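Side-chain contacts in periplasmic binding protein (Mycobacterium smegmatis, PDB 4MDY), which is a solute-binding lipoprotein of an ABC transporter system, probably capturing an iron-containing substrate for uptake into the cell: residues A[105-108]-A[109-113]; A[219-222]-A[223-227]; A[261-265]-A[266-270]. All coordinates share one frame; numbering follows the deposited sequence.

Contact 1. Residues A[105-108]-A[109-113]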
ATOM      1  N   ALA A 105     -10.410   3.360  -4.402  1.00 20.77           N
ATOM      2  CA  ALA A 105     -11.649   3.672  -3.693  1.00 21.15           C
ATOM      3  C   ALA A 105     -12.845   2.781  -4.088  1.00 23.07           C
ATOM      4  O   ALA A 105     -13.959   2.991  -3.599  1.00 23.92           O
ATOM      5  CB  ALA A 105     -11.991   5.136  -3.930  1.00 22.84           C
ATOM      6  N   GLY A 106     -12.621   1.795  -4.957  1.00 21.33           N
ATOM      7  CA  GLY A 106     -13.701   0.944  -5.457  1.00 22.95           C
ATOM      8  C   GLY A 106     -14.643   1.669  -6.405  1.00 24.17           C
ATOM      9  O   GLY A 106     -15.810   1.308  -6.539  1.00 25.24           O
ATOM     10  N   LEU A 107     -14.120   2.676  -7.091  1.00 25.35           N
ATOM     11  CA  LEU A 107     -14.920   3.516  -7.967  1.00 25.88           C
ATOM     12  C   LEU A 107     -15.515   2.716  -9.124  1.00 26.54           C
ATOM     13  O   LEU A 107     -14.809   1.943  -9.770  1.00 27.03           O
ATOM     14  CB  LEU A 107     -14.044   4.647  -8.508  1.00 25.74           C
ATOM     15  CG  LEU A 107     -14.719   5.867  -9.116  1.00 29.15           C
ATOM     16  CD1 LEU A 107     -15.563   6.588  -8.074  1.00 30.35           C
ATOM     17  CD2 LEU A 107     -13.659   6.794  -9.691  1.00 30.65           C
ATOM     18  N   ASP A 108     -16.815   2.887  -9.370  1.00 28.15           N
ATOM     19  CA  ASP A 108     -17.430   2.403 -10.617  1.00 29.97           C
ATOM     20  C   ASP A 108     -17.859   3.580 -11.507  1.00 27.67           C
ATOM     21  O   ASP A 108     -17.717   4.740 -11.121  1.00 25.80           O
ATOM     22  CB  ASP A 108     -18.585   1.415 -10.348  1.00 29.55           C
ATOM     23  CG  ASP A 108     -19.672   1.985  -9.459  1.00 30.70           C
ATOM     24  OD1 ASP A 108     -19.980   3.188  -9.554  1.00 28.20           O
ATOM     25  OD2 ASP A 108     -20.236   1.207  -8.666  1.00 37.98           O
ATOM     26  N   ALA A 109     -18.347   3.278 -12.706  1.00 27.06           N
ATOM     27  CA  ALA A 109     -18.696   4.308 -13.689  1.00 26.82           C
ATOM     28  C   ALA A 109     -19.762   5.272 -13.185  1.00 26.35           C
ATOM     29  O   ALA A 109     -19.692   6.473 -13.440  1.00 26.53           O
ATOM     30  CB  ALA A 109     -19.158   3.665 -14.987  1.00 27.44           C
ATOM     31  N   ASP A 110     -20.753   4.736 -12.482  1.00 28.11           N
ATOM     32  CA  ASP A 110     -21.833   5.551 -11.927  1.00 30.76           C
ATOM     33  C   ASP A 110     -21.276   6.555 -10.919  1.00 27.36           C
ATOM     34  O   ASP A 110     -21.521   7.751 -11.027  1.00 26.75           O
ATOM     35  CB  ASP A 110     -22.880   4.652 -11.257  1.00 35.60           C
ATOM     36  CG  ASP A 110     -24.016   5.441 -10.626  1.00 42.06           C
ATOM     37  OD1 ASP A 110     -24.561   6.348 -11.295  1.00 43.99           O
ATOM     38  OD2 ASP A 110     -24.367   5.147  -9.459  1.00 55.36           O
ATOM     39  N   THR A 111     -20.503   6.053  -9.962  1.00 24.85           N
ATOM     40  CA  THR A 111     -19.935   6.879  -8.904  1.00 24.10           C
ATOM     41  C   THR A 111     -18.911   7.878  -9.438  1.00 21.77           C
ATOM     42  O   THR A 111     -18.826   8.998  -8.950  1.00 21.54           O
ATOM     43  CB  THR A 111     -19.321   5.996  -7.805  1.00 26.53           C
ATOM     44  OG1 THR A 111     -20.320   5.079  -7.344  1.00 29.96           O
ATOM     45  CG2 THR A 111     -18.856   6.830  -6.636  1.00 29.85           C
ATOM     46  N   TYR A 112     -18.145   7.476 -10.446  1.00 20.51           N
ATOM     47  CA  TYR A 112     -17.286   8.409 -11.163  1.00 20.67           C
ATOM     48  C   TYR A 112     -18.090   9.576 -11.742  1.00 21.02           C
ATOM     49  O   TYR A 112     -17.693  10.727 -11.604  1.00 21.99           O
ATOM     50  CB  TYR A 112     -16.529   7.709 -12.291  1.00 22.16           C
ATOM     51  CG  TYR A 112     -15.789   8.680 -13.186  1.00 23.03           C
ATOM     52  CD1 TYR A 112     -14.597   9.266 -12.766  1.00 23.39           C
ATOM     53  CD2 TYR A 112     -16.294   9.040 -14.432  1.00 23.09           C
ATOM     54  CE1 TYR A 112     -13.919  10.158 -13.572  1.00 22.06           C
ATOM     55  CE2 TYR A 112     -15.621   9.936 -15.245  1.00 24.39           C
ATOM     56  CZ  TYR A 112     -14.431  10.494 -14.804  1.00 23.81           C
ATOM     57  OH  TYR A 112     -13.736  11.380 -15.591  1.00 24.34           O
ATOM     58  N   ALA A 113     -19.214   9.276 -12.390  1.00 21.66           N
ATOM     59  CA  ALA A 113     -20.073  10.328 -12.954  1.00 23.27           C
ATOM     60  C   ALA A 113     -20.568  11.288 -11.864  1.00 23.11           C
ATOM     61  O   ALA A 113     -20.551  12.510 -12.036  1.00 21.68           O
ATOM     62  CB  ALA A 113     -21.245   9.713 -13.714  1.00 22.70           C
TER
HETATM   63  O   HOH W   1     -18.188   3.104  -6.631  1.00 32.48           O

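Contact 2. Residues A[219-222]-A[223-227]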
ATOM      1  N   GLU A 219      -3.470 -27.530   4.361  1.00 21.50           N
ATOM      2  CA  GLU A 219      -2.318 -27.354   3.454  1.00 22.36           C
ATOM      3  C   GLU A 219      -1.206 -26.448   3.999  1.00 19.54           C
ATOM      4  O   GLU A 219      -0.223 -26.192   3.319  1.00 17.70           O
ATOM      5  CB  GLU A 219      -2.796 -26.812   2.101  1.00 26.34           C
ATOM      6  CG  GLU A 219      -3.582 -27.826   1.283  1.00 30.10           C
ATOM      7  CD  GLU A 219      -4.126 -27.243  -0.012  1.00 37.91           C
ATOM      8  OE1 GLU A 219      -3.436 -26.407  -0.636  1.00 41.99           O
ATOM      9  OE2 GLU A 219      -5.249 -27.622  -0.411  1.00 45.68           O
ATOM     10  N   ILE A 220      -1.350 -25.968   5.225  1.00 18.54           N
ATOM     11  CA  ILE A 220      -0.407 -24.994   5.769  1.00 17.96           C
ATOM     12  C   ILE A 220       1.036 -25.500   5.786  1.00 18.88           C
ATOM     13  O   ILE A 220       1.937 -24.813   5.302  1.00 20.45           O
ATOM     14  CB  ILE A 220      -0.820 -24.553   7.184  1.00 17.91           C
ATOM     15  CG1 ILE A 220      -2.076 -23.693   7.105  1.00 18.68           C
ATOM     16  CG2 ILE A 220       0.291 -23.767   7.857  1.00 19.65           C
ATOM     17  CD1 ILE A 220      -2.734 -23.465   8.447  1.00 20.02           C
ATOM     18  N   ALA A 221       1.249 -26.683   6.351  1.00 18.91           N
ATOM     19  CA  ALA A 221       2.585 -27.279   6.412  1.00 18.72           C
ATOM     20  C   ALA A 221       3.139 -27.504   5.005  1.00 17.78           C
ATOM     21  O   ALA A 221       4.265 -27.119   4.708  1.00 19.15           O
ATOM     22  CB  ALA A 221       2.561 -28.585   7.189  1.00 19.26           C
ATOM     23  N   SER A 222       2.314 -28.088   4.147  1.00 18.76           N
ATOM     24  CA  SER A 222       2.684 -28.393   2.768  1.00 19.19           C
ATOM     25  C   SER A 222       3.223 -27.155   2.022  1.00 19.54           C
ATOM     26  O   SER A 222       4.204 -27.244   1.294  1.00 25.98           O
ATOM     27  CB  SER A 222       1.461 -28.985   2.047  1.00 21.50           C
ATOM     28  OG  SER A 222       1.645 -29.043   0.651  1.00 25.60           O
ATOM     29  N   VAL A 223       2.589 -26.003   2.221  1.00 19.27           N
ATOM     30  CA  VAL A 223       2.979 -24.785   1.511  1.00 20.03           C
ATOM     31  C   VAL A 223       4.070 -23.983   2.213  1.00 20.52           C
ATOM     32  O   VAL A 223       5.052 -23.564   1.573  1.00 19.46           O
ATOM     33  CB  VAL A 223       1.763 -23.875   1.274  1.00 20.24           C
ATOM     34  CG1 VAL A 223       2.180 -22.612   0.526  1.00 18.34           C
ATOM     35  CG2 VAL A 223       0.696 -24.628   0.498  1.00 23.45           C
ATOM     36  N   LEU A 224       3.892 -23.759   3.515  1.00 19.60           N
ATOM     37  CA  LEU A 224       4.775 -22.877   4.282  1.00 20.52           C
ATOM     38  C   LEU A 224       6.155 -23.477   4.543  1.00 18.98           C
ATOM     39  O   LEU A 224       7.137 -22.743   4.638  1.00 21.29           O
ATOM     40  CB  LEU A 224       4.126 -22.426   5.605  1.00 20.69           C
ATOM     41  CG  LEU A 224       3.227 -21.186   5.524  1.00 22.87           C
ATOM     42  CD1 LEU A 224       2.109 -21.369   4.522  1.00 25.16           C
ATOM     43  CD2 LEU A 224       2.659 -20.814   6.890  1.00 22.02           C
ATOM     44  N   ASP A 225       6.247 -24.802   4.641  1.00 18.38           N
ATOM     45  CA  ASP A 225       7.555 -25.427   4.851  1.00 21.60           C
ATOM     46  C   ASP A 225       8.419 -25.372   3.589  1.00 22.49           C
ATOM     47  O   ASP A 225       9.584 -25.748   3.628  1.00 22.61           O
ATOM     48  CB  ASP A 225       7.419 -26.862   5.378  1.00 22.04           C
ATOM     49  CG  ASP A 225       6.972 -26.916   6.841  1.00 22.64           C
ATOM     50  OD1 ASP A 225       7.201 -25.939   7.591  1.00 24.07           O
ATOM     51  OD2 ASP A 225       6.401 -27.953   7.244  1.00 24.70           O
ATOM     52  N   GLY A 226       7.852 -24.892   2.482  1.00 24.52           N
ATOM     53  CA  GLY A 226       8.625 -24.646   1.260  1.00 24.78           C
ATOM     54  C   GLY A 226       9.432 -23.351   1.252  1.00 26.65           C
ATOM     55  O   GLY A 226      10.221 -23.124   0.332  1.00 29.31           O
ATOM     56  N   ALA A 227       9.240 -22.503   2.267  1.00 22.98           N
ATOM     57  CA  ALA A 227       9.877 -21.182   2.319  1.00 22.81           C
ATOM     58  C   ALA A 227      11.044 -21.140   3.300  1.00 21.96           C
ATOM     59  O   ALA A 227      11.069 -21.878   4.294  1.00 20.36           O
ATOM     60  CB  ALA A 227       8.853 -20.115   2.683  1.00 22.07           C
TER

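Contact 3. Residues A[261-265]-A[266-270]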
ATOM      1  N   ILE A 261       9.293 -13.794  10.603  1.00 19.98           N
ATOM      2  CA  ILE A 261       9.340 -12.382  10.894  1.00 18.27           C
ATOM      3  C   ILE A 261       7.922 -11.932  11.237  1.00 16.68           C
ATOM      4  O   ILE A 261       7.003 -12.072  10.429  1.00 18.38           O
ATOM      5  CB  ILE A 261       9.875 -11.571   9.699  1.00 18.16           C
ATOM      6  CG1 ILE A 261      11.322 -11.975   9.395  1.00 18.54           C
ATOM      7  CG2 ILE A 261       9.802 -10.082   9.998  1.00 18.86           C
ATOM      8  CD1 ILE A 261      11.865 -11.459   8.085  1.00 19.04           C
ATOM      9  N   PHE A 262       7.750 -11.403  12.442  1.00 18.23           N
ATOM     10  CA  PHE A 262       6.486 -10.815  12.849  1.00 18.67           C
ATOM     11  C   PHE A 262       6.686  -9.302  12.850  1.00 19.66           C
ATOM     12  O   PHE A 262       7.405  -8.757  13.689  1.00 20.61           O
ATOM     13  CB  PHE A 262       6.042 -11.330  14.223  1.00 20.16           C
ATOM     14  CG  PHE A 262       5.881 -12.831  14.284  1.00 19.42           C
ATOM     15  CD1 PHE A 262       4.797 -13.455  13.678  1.00 19.33           C
ATOM     16  CD2 PHE A 262       6.821 -13.620  14.934  1.00 18.50           C
ATOM     17  CE1 PHE A 262       4.642 -14.835  13.731  1.00 20.15           C
ATOM     18  CE2 PHE A 262       6.673 -14.995  14.984  1.00 21.07           C
ATOM     19  CZ  PHE A 262       5.582 -15.603  14.387  1.00 21.29           C
ATOM     20  N   THR A 263       6.068  -8.632  11.881  1.00 17.48           N
ATOM     21  CA  THR A 263       6.276  -7.208  11.691  1.00 16.45           C
ATOM     22  C   THR A 263       5.736  -6.414  12.871  1.00 17.54           C
ATOM     23  O   THR A 263       4.798  -6.836  13.554  1.00 19.25           O
ATOM     24  CB  THR A 263       5.583  -6.691  10.418  1.00 15.65           C
ATOM     25  OG1 THR A 263       4.168  -6.917  10.518  1.00 16.15           O
ATOM     26  CG2 THR A 263       6.144  -7.382   9.173  1.00 16.10           C
ATOM     27  N   THR A 264       6.340  -5.255  13.092  1.00 18.72           N
ATOM     28  CA  THR A 264       5.731  -4.232  13.924  1.00 18.99           C
ATOM     29  C   THR A 264       4.509  -3.680  13.199  1.00 18.58           C
ATOM     30  O   THR A 264       4.355  -3.853  11.981  1.00 17.30           O
ATOM     31  CB  THR A 264       6.691  -3.061  14.187  1.00 21.24           C
ATOM     32  OG1 THR A 264       7.080  -2.464  12.942  1.00 23.15           O
ATOM     33  CG2 THR A 264       7.927  -3.526  14.953  1.00 22.17           C
ATOM     34  N   LYS A 265       3.639  -3.004  13.934  1.00 19.63           N
ATOM     35  CA  LYS A 265       2.497  -2.343  13.314  1.00 19.69           C
ATOM     36  C   LYS A 265       2.924  -1.397  12.182  1.00 20.51           C
ATOM     37  O   LYS A 265       2.290  -1.365  11.122  1.00 20.30           O
ATOM     38  CB  LYS A 265       1.699  -1.553  14.345  1.00 19.85           C
ATOM     39  CG  LYS A 265       0.417  -0.968  13.782  1.00 22.78           C
ATOM     40  CD  LYS A 265      -0.161   0.079  14.704  1.00 24.98           C
ATOM     41  CE  LYS A 265      -1.578   0.437  14.321  1.00 27.06           C
ATOM     42  NZ  LYS A 265      -2.067   1.512  15.216  1.00 28.73           N
ATOM     43  N   GLU A 266       3.989  -0.628  12.406  1.00 20.78           N
ATOM     44  CA  GLU A 266       4.400   0.366  11.414  1.00 22.82           C
ATOM     45  C   GLU A 266       4.903  -0.313  10.147  1.00 19.57           C
ATOM     46  O   GLU A 266       4.601   0.131   9.046  1.00 19.65           O
ATOM     47  CB  GLU A 266       5.460   1.335  11.955  1.00 27.86           C
ATOM     48  CG  GLU A 266       5.414   2.673  11.220  1.00 34.27           C
ATOM     49  CD  GLU A 266       6.682   3.493  11.318  1.00 39.35           C
ATOM     50  OE1 GLU A 266       7.633   3.073  12.018  1.00 44.75           O
ATOM     51  OE2 GLU A 266       6.717   4.570  10.683  1.00 42.38           O
ATOM     52  N   LEU A 267       5.645  -1.401  10.299  1.00 19.74           N
ATOM     53  CA  LEU A 267       6.155  -2.106   9.131  1.00 18.44           C
ATOM     54  C   LEU A 267       5.009  -2.795   8.390  1.00 17.23           C
ATOM     55  O   LEU A 267       4.967  -2.766   7.160  1.00 16.04           O
ATOM     56  CB  LEU A 267       7.264  -3.085   9.513  1.00 18.79           C
ATOM     57  CG  LEU A 267       7.867  -3.889   8.359  1.00 20.67           C
ATOM     58  CD1 LEU A 267       8.281  -2.990   7.195  1.00 20.69           C
ATOM     59  CD2 LEU A 267       9.057  -4.692   8.856  1.00 21.27           C
ATOM     60  N   ALA A 268       4.064  -3.383   9.130  1.00 15.28           N
ATOM     61  CA  ALA A 268       2.877  -3.966   8.513  1.00 17.21           C
ATOM     62  C   ALA A 268       2.124  -2.895   7.744  1.00 16.99           C
ATOM     63  O   ALA A 268       1.709  -3.112   6.610  1.00 16.46           O
ATOM     64  CB  ALA A 268       1.962  -4.598   9.560  1.00 17.70           C
ATOM     65  N   GLY A 269       1.945  -1.735   8.366  1.00 18.21           N
ATOM     66  CA  GLY A 269       1.262  -0.620   7.713  1.00 18.78           C
ATOM     67  C   GLY A 269       2.007  -0.156   6.475  1.00 17.39           C
ATOM     68  O   GLY A 269       1.405   0.097   5.437  1.00 17.54           O
ATOM     69  N   ALA A 270       3.325  -0.060   6.582  1.00 18.22           N
ATOM     70  CA  ALA A 270       4.145   0.425   5.475  1.00 17.64           C
ATOM     71  C   ALA A 270       4.049  -0.498   4.260  1.00 16.74           C
ATOM     72  O   ALA A 270       3.896  -0.028   3.145  1.00 17.94           O
ATOM     73  CB  ALA A 270       5.589   0.606   5.921  1.00 18.82           C
TER

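Contact 1. Residues A[105-108]-A[109-113]
The phenol ring of Tyr112 is met at its edge, close to its own plane, by one methyl of Leu107, whose CD2 lies 4.1 Å from Tyr112 CD1 and 4.0 Å from Tyr112 CB. Other rings of the chain gather round it: Phe21 meets it with the two planes only modestly inclined, His19 at a much steeper tilt, and its hydroxyl is hydrogen-bonded to that of Thr24. The second flat group, the carboxylate of Asp108, is used at one oxygen. Asp108 OD1 accepts from Thr111 N at 2.9 Å, a straight bond (167°) running nearly down the C-O direction, while Thr111 OG1, also 2.9 Å from Asp108 OD1, donates from above the carboxylate, 37° out of its plane. Two donors of one residue therefore fix the carboxylate's rotation. The torsion makes this possible: with chi1 at 56°, CG of Asp108 stands between its own N and carbonyl carbon and turns back over the first helical turn. A water completes the bridge, donating to Thr111 OG1 and to Gly106 O while accepting from Asp108 N, so the backbone ahead of the helix is tied to the same threonine. The other branch of Thr111, the methyl CG2, packs against Leu107 CD1 at 3.6 Å. The first backbone bond of the helix, from Tyr112 N to Asp108 O, spans 2.9 Å. Asp110, close by, turns its carboxylate to Lys114 in a salt bridge. Taken together, a side-chain N-cap at Asp108 and an apolar clasp from the residue before it, Leu107, to Tyr112 form the classic helix start with a hydrophobic staple, here opening helix 109-116 at the protein surface.

Contact 2. Residues A[219-222]-A[223-227]
Leu224 lays its isobutyl group alongside Ile220, both side chains pointing the same way, with Leu224 CD2 3.9 Å from Ile220 CG2. This is the i to i+4 pairing of an alpha-helix, compressed into the very short helix 220-224 that leads into strand 229-233 of the parallel sheet. The same leucine also leans over the backbone: its CD1 comes 3.5 Å from Ile220 O, the carbonyl that receives Leu224 N at 2.9 Å. Further out, Leu224 packs on Ile215, Leu230, Trp232 and Leu180, so this leucine belongs to the apolar layer between the helix and the strands.

Val223 occupies another side of the turn. With CG1 anti to N (chi1 -180°), the other methyl, CG2, falls beside the backbone N and close to Glu219 O, 3.4 Å away, next to the bond that Val223 N makes to that oxygen. Val223 also meets Val211 and Ile215, which places it against the preceding loop and strand.

Asp225 N bonds to Ala221 O at 3.0 Å, from a position tilted 25° from the carbonyl plane. A type I turn from Leu224 to Ala227 then redirects the chain. Asp225 spends OD1 on Ala253 N, joining this turn to helix 253-256, while its other carboxylate oxygen, OD2, lies beside the Ala221 methyl, 3.9 Å from CB.

Contact 3. Residues A[261-265]-A[266-270]
The backbone is extended through Thr263 and Thr264 and bends into a helix at Lys265; Thr264 O then takes Ala268 N at 2.9 Å and Lys265 O takes Gly269 N at 2.8 Å. The second donor is tilted 23° from its carbonyl plane, whereas the first arrives almost in line with the C=O. Thr264 supplies the cap. Its OG1, held between N and the carbonyl carbon by chi1 60°, accepts from Leu267 N at 3.2 Å and brushes Leu267 CB at 3.5 Å.

Both branches of Thr263 touch the same turn. Its methyl CG2 packs at 4.0 Å on Leu267 CD2, the two side chains crossing at about a right angle, and its OG1 sits 3.3 Å from the methyl carbon Ala268 CB. That hydroxyl has its polar partner elsewhere, at Thr234 O, so the buried threonine also links the turn to the residue just after strand 229-233.

Lys265 and Glu266 extend from the new helix: Lys265 NZ bonds to Gly59 O, and Glu266 OE1 to Gln285 on helix 279-294. This is a threonine N-cap at a strand-to-helix connection of the parallel alpha/beta lobe, starting helix 265-273 just after the edge strand 260-262.

In the fold
Read from the N terminus, the three contacts follow in series, none enclosing or crossing another, and each closes a single turn. Contact 1 ends the loop after strand 99-102 and starts helix 109-116. Its centre lies about 39 Å from that of contact 2 and 31 Å from that of contact 3, across the chain's centre from the latter, consistent with the two-lobed build of this family. The long helix 148-168 intervenes in sequence. Contacts 2 and 3, about 9 Å apart at their nearest atoms, serve one parallel sheet: contact 2 leads into strand 229-233, and contact 3 carries the chain from the neighbouring strand 260-262 into helix 265-273.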